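Long-range contacts in surface layer protein (Geobacillus stearothermophilus, PDB 4UJ7), which probably assembles into the surface layer of the bacterial cell, and is represented here by domains 5 and 6, of which the second holds calcium ions: residues S26-Q31 with N148-I153; A19-G24 with T34-L39. All coordinates share one frame; numbering follows the deposited sequence. Where two conformers were deposited one is given.

Interaction 1: S26-Q31 with N148-I153; sequences SVAKGQ and NIVGDI
V27 and I149 face each other in a single beta bridge, in which I149 bonds to the residues on either side of V27. I149 N donates to S26 O at 3.1 Å, and A28 N donates to I149 O at 3.0 Å in a nearly straight bond of 168°. The pairing is limited to this one bridge, and the two short strands point 61° apart, N to C.

The polar side chains work at the two ends. N148 OD1 sits 3.1 Å from S26 CB, so it is the methylene rather than the hydroxyl of S26 that meets the amide. At the other end the type II turn from A28 to Q31, closed by Q31 N to A28 O and using the backbone angles of G30, brings Q31 back to the strand. Its chain bends at chi2 (-56°), which lays the amide alongside the V150-G151 peptide: Q31 CD is 3.6 Å from V150 O, and OE1 is 3.3 Å from G151 CA. One water bridges the rest, donating to Q31 OE1 at 2.8 Å and accepting from D152 N at 2.9 Å.

Apolar contact is slight. A28 CB touches V150 CG1 at 4.2 Å, while V150 also packs on V110 of its own domain and I149 on Y141.

V150 and G151 together face A142, a classic beta bulge in strand 149-152. The whole is a single beta bridge between strands of two bacterial Ig-like (BIG2) domains, with 25-28 contributing as an outermost strand of its sheet.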
# COMPACT_ATOMS: atom_id res chain seq x y z
N SER A 26 2.63 -10.82 -8.26
CA SER A 26 2.40 -11.06 -9.69
C SER A 26 2.47 -9.73 -10.40
O SER A 26 1.57 -8.90 -10.26
CB SER A 26 1.01 -11.65 -9.89
OG SER A 26 0.77 -12.74 -9.02
N VAL A 27 3.53 -9.51 -11.17
CA VAL A 27 3.77 -8.19 -11.74
C VAL A 27 4.31 -8.27 -13.17
O VAL A 27 5.06 -9.19 -13.49
CB VAL A 27 4.71 -7.38 -10.80
CG1 VAL A 27 6.12 -7.99 -10.67
CG2 VAL A 27 4.76 -5.92 -11.21
N ALA A 28 3.90 -7.34 -14.03
CA ALA A 28 4.50 -7.24 -15.37
C ALA A 28 5.92 -6.68 -15.31
O ALA A 28 6.25 -5.89 -14.44
CB ALA A 28 3.63 -6.40 -16.29
N LYS A 29 6.77 -7.13 -16.23
CA LYS A 29 8.07 -6.50 -16.45
C LYS A 29 7.91 -4.98 -16.53
O LYS A 29 7.05 -4.48 -17.27
CB LYS A 29 8.69 -7.03 -17.74
CG LYS A 29 10.00 -6.34 -18.17
CD LYS A 29 10.39 -6.71 -19.59
CE LYS A 29 10.56 -8.22 -19.75
NZ LYS A 29 10.53 -8.67 -21.17
N GLY A 30 8.73 -4.26 -15.76
CA GLY A 30 8.70 -2.80 -15.72
C GLY A 30 7.72 -2.19 -14.73
O GLY A 30 7.68 -0.98 -14.55
N GLN A 31 6.91 -3.03 -14.08
CA GLN A 31 5.99 -2.55 -13.05
C GLN A 31 6.53 -2.86 -11.65
O GLN A 31 7.41 -3.70 -11.48
CB GLN A 31 4.60 -3.19 -13.21
CG GLN A 31 3.84 -2.76 -14.45
CD GLN A 31 3.67 -1.26 -14.56
OE1 GLN A 31 3.14 -0.61 -13.65
NE2 GLN A 31 4.12 -0.70 -15.67
N ASN A 148 -2.25 -10.02 -12.65
CA ASN A 148 -0.96 -9.32 -12.67
C ASN A 148 -1.11 -7.82 -12.78
O ASN A 148 -1.93 -7.32 -13.54
CB ASN A 148 -0.11 -9.80 -13.83
CG ASN A 148 0.17 -11.27 -13.77
OD1 ASN A 148 0.99 -11.73 -12.98
ND2 ASN A 148 -0.49 -12.02 -14.65
N ILE A 149 -0.32 -7.09 -12.00
CA ILE A 149 -0.33 -5.63 -12.11
C ILE A 149 0.40 -5.26 -13.41
O ILE A 149 1.59 -5.55 -13.59
CB ILE A 149 0.29 -4.92 -10.88
CG1 ILE A 149 -0.69 -4.99 -9.70
CG2 ILE A 149 0.57 -3.45 -11.20
CD1 ILE A 149 -0.10 -4.52 -8.39
N VAL A 150 -0.35 -4.62 -14.30
CA VAL A 150 0.19 -4.24 -15.61
C VAL A 150 0.37 -2.73 -15.77
O VAL A 150 1.01 -2.29 -16.71
CB VAL A 150 -0.62 -4.85 -16.79
CG1 VAL A 150 -0.52 -6.37 -16.77
CG2 VAL A 150 -2.07 -4.38 -16.75
N GLY A 151 -0.15 -1.93 -14.85
CA GLY A 151 0.10 -0.49 -14.90
C GLY A 151 -0.30 0.19 -13.61
O GLY A 151 -1.19 -0.27 -12.91
N ASP A 152 0.40 1.28 -13.29
CA ASP A 152 0.01 2.17 -12.21
C ASP A 152 -0.62 3.41 -12.86
O ASP A 152 0.06 4.21 -13.49
CB ASP A 152 1.24 2.53 -11.36
CG ASP A 152 0.93 3.49 -10.22
OD1 ASP A 152 -0.10 4.18 -10.28
OD2 ASP A 152 1.75 3.58 -9.29
N ILE A 153 -1.94 3.54 -12.71
CA ILE A 153 -2.72 4.56 -13.40
C ILE A 153 -3.15 5.69 -12.48
O ILE A 153 -4.05 6.47 -12.80
CB ILE A 153 -3.96 3.97 -14.16
CG1 ILE A 153 -4.98 3.32 -13.21
CG2 ILE A 153 -3.51 2.99 -15.25
CD1 ILE A 153 -6.34 3.09 -13.85
O HOH W 1 3.03 2.13 -14.16

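Interaction 2: A19-G24 with T34-L39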
# COMPACT_ATOMS: atom_id res chain seq x y z
N ALA A 19 4.33 -11.87 9.64
CA ALA A 19 3.08 -11.90 8.91
C ALA A 19 3.17 -11.07 7.61
O ALA A 19 3.86 -10.05 7.57
CB ALA A 19 1.93 -11.41 9.79
N VAL A 20 2.50 -11.56 6.57
CA VAL A 20 2.49 -10.89 5.28
C VAL A 20 1.08 -10.89 4.70
O VAL A 20 0.32 -11.84 4.92
CB VAL A 20 3.54 -11.50 4.31
CG1 VAL A 20 3.23 -12.95 3.94
CG2 VAL A 20 3.72 -10.62 3.10
N ASP A 21 0.74 -9.83 3.99
CA ASP A 21 -0.60 -9.71 3.40
C ASP A 21 -0.69 -10.14 1.93
O ASP A 21 -1.66 -9.82 1.22
CB ASP A 21 -1.20 -8.33 3.67
CG ASP A 21 -0.63 -7.24 2.80
OD1 ASP A 21 0.38 -7.47 2.12
OD2 ASP A 21 -1.18 -6.13 2.81
N SER A 22 0.32 -10.88 1.48
CA SER A 22 0.42 -11.42 0.12
C SER A 22 0.81 -12.87 0.20
O SER A 22 1.59 -13.25 1.07
CB SER A 22 1.50 -10.67 -0.66
OG SER A 22 1.66 -11.20 -1.97
N THR A 23 0.28 -13.69 -0.72
CA THR A 23 0.77 -15.07 -0.87
C THR A 23 1.67 -15.19 -2.09
O THR A 23 2.10 -16.29 -2.47
CB THR A 23 -0.38 -16.10 -1.01
OG1 THR A 23 -1.12 -15.80 -2.19
CG2 THR A 23 -1.28 -16.13 0.23
N GLY A 24 1.97 -14.05 -2.71
CA GLY A 24 2.81 -14.06 -3.91
C GLY A 24 2.60 -12.81 -4.72
O GLY A 24 1.48 -12.30 -4.85
N THR A 34 3.50 -3.72 -4.25
CA THR A 34 3.84 -3.66 -2.83
C THR A 34 3.06 -4.68 -2.02
O THR A 34 1.98 -5.14 -2.45
CB THR A 34 3.64 -2.26 -2.20
OG1 THR A 34 2.24 -1.97 -2.08
CG2 THR A 34 4.29 -1.17 -3.06
N PHE A 35 3.60 -5.03 -0.86
CA PHE A 35 2.86 -5.79 0.14
C PHE A 35 3.33 -5.41 1.53
O PHE A 35 4.37 -4.75 1.68
CB PHE A 35 2.91 -7.31 -0.11
CG PHE A 35 4.28 -7.93 0.02
CD1 PHE A 35 4.73 -8.40 1.25
CD2 PHE A 35 5.10 -8.10 -1.09
CE1 PHE A 35 5.98 -9.00 1.38
CE2 PHE A 35 6.36 -8.69 -0.97
CZ PHE A 35 6.80 -9.14 0.27
N LYS A 36 2.58 -5.80 2.55
CA LYS A 36 2.87 -5.41 3.92
C LYS A 36 3.33 -6.54 4.78
O LYS A 36 2.83 -7.65 4.68
CB LYS A 36 1.65 -4.75 4.55
CG LYS A 36 1.43 -3.34 4.02
CD LYS A 36 0.15 -2.76 4.57
CE LYS A 36 0.03 -1.31 4.14
NZ LYS A 36 -1.34 -0.84 4.46
N VAL A 37 4.30 -6.21 5.62
CA VAL A 37 4.84 -7.13 6.62
C VAL A 37 4.43 -6.60 7.99
O VAL A 37 4.52 -5.39 8.25
CB VAL A 37 6.38 -7.18 6.53
CG1 VAL A 37 7.01 -7.70 7.82
CG2 VAL A 37 6.78 -7.99 5.32
N THR A 38 4.00 -7.50 8.87
CA THR A 38 3.77 -7.16 10.28
C THR A 38 4.42 -8.21 11.18
O THR A 38 4.09 -9.38 11.11
CB THR A 38 2.28 -7.03 10.66
OG1 THR A 38 1.60 -6.18 9.73
CG2 THR A 38 2.14 -6.41 12.05
N LEU A 39 5.35 -7.76 12.02
CA LEU A 39 6.07 -8.66 12.93
C LEU A 39 5.22 -8.92 14.15
O LEU A 39 4.70 -7.98 14.73
CB LEU A 39 7.41 -8.04 13.37
CG LEU A 39 8.42 -7.68 12.28
CD1 LEU A 39 9.73 -7.22 12.89
CD2 LEU A 39 8.68 -8.83 11.32
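A19 and T38 form an antiparallel hydrogen-bonded pair: A19 N reaches T38 O, and T38 N returns to A19 O, each at 2.9 Å. V20 and V37 follow as the non-hydrogen-bonded pair, where V20 CA lies 3.3 Å from K36 O in a CA-H...O contact. Strand 15-20 ends here, yet pairing runs one step further, since D21 N still donates to K36 O at 3.1 Å, in the carbonyl plane.

The side chain of D21 takes over from the backbone. From CB, chi1 of 76° sets CG between the backbone N and the carbonyl carbon and swings the carboxylate across to K36. CG comes close to K36 N, and OD1 then accepts from that N-H at 2.8 Å in an almost perfectly straight bond (178°), met from above the carboxylate plane. OD1 also lies 3.4 Å from F35 CB. OD2 rests against the aliphatic part of K36, 3.6 Å from its CB. K36 itself runs on extended, and its NZ is hydrogen-bonded to the backbone O of D119, a calcium-binding residue of the following domain.

F35 lies on the other side of the strand from K36. Its CB packs on S22 CB at 3.7 Å, and its side chain also packs on V77 and I91. With an alanine here the contacts of CB would stay, but loss of the ring would probably open a gap beside S22 and deprive V77 and I91 of a packing partner. S22 OG accepts from G24 N in an ST turn in the loop that follows strand 15-20.

A carboxylate oxygen thus stands in for a main-chain carbonyl, satisfying K36 N where the partner strand has already turned away.

In the fold
From the N terminus the chain runs along strand 15-20, whose end belongs to interaction 2, and passes through the 21-24 turn into strand 25-28, the first side of interaction 1. Strand 32-41 then closes interaction 2 as a short loop, with 25-28 inside it but assigned to the other sheet of the domain, beside 96-105. Interaction 1 closes much later, 116 residues lying between its two segments, when 149-152 pairs antiparallel with 135-144. The two contacts therefore cross along the sequence, their centres about 18 Å apart. Interaction 2 joins strands within the first BIG2 domain, whereas interaction 1 ties that domain to the second.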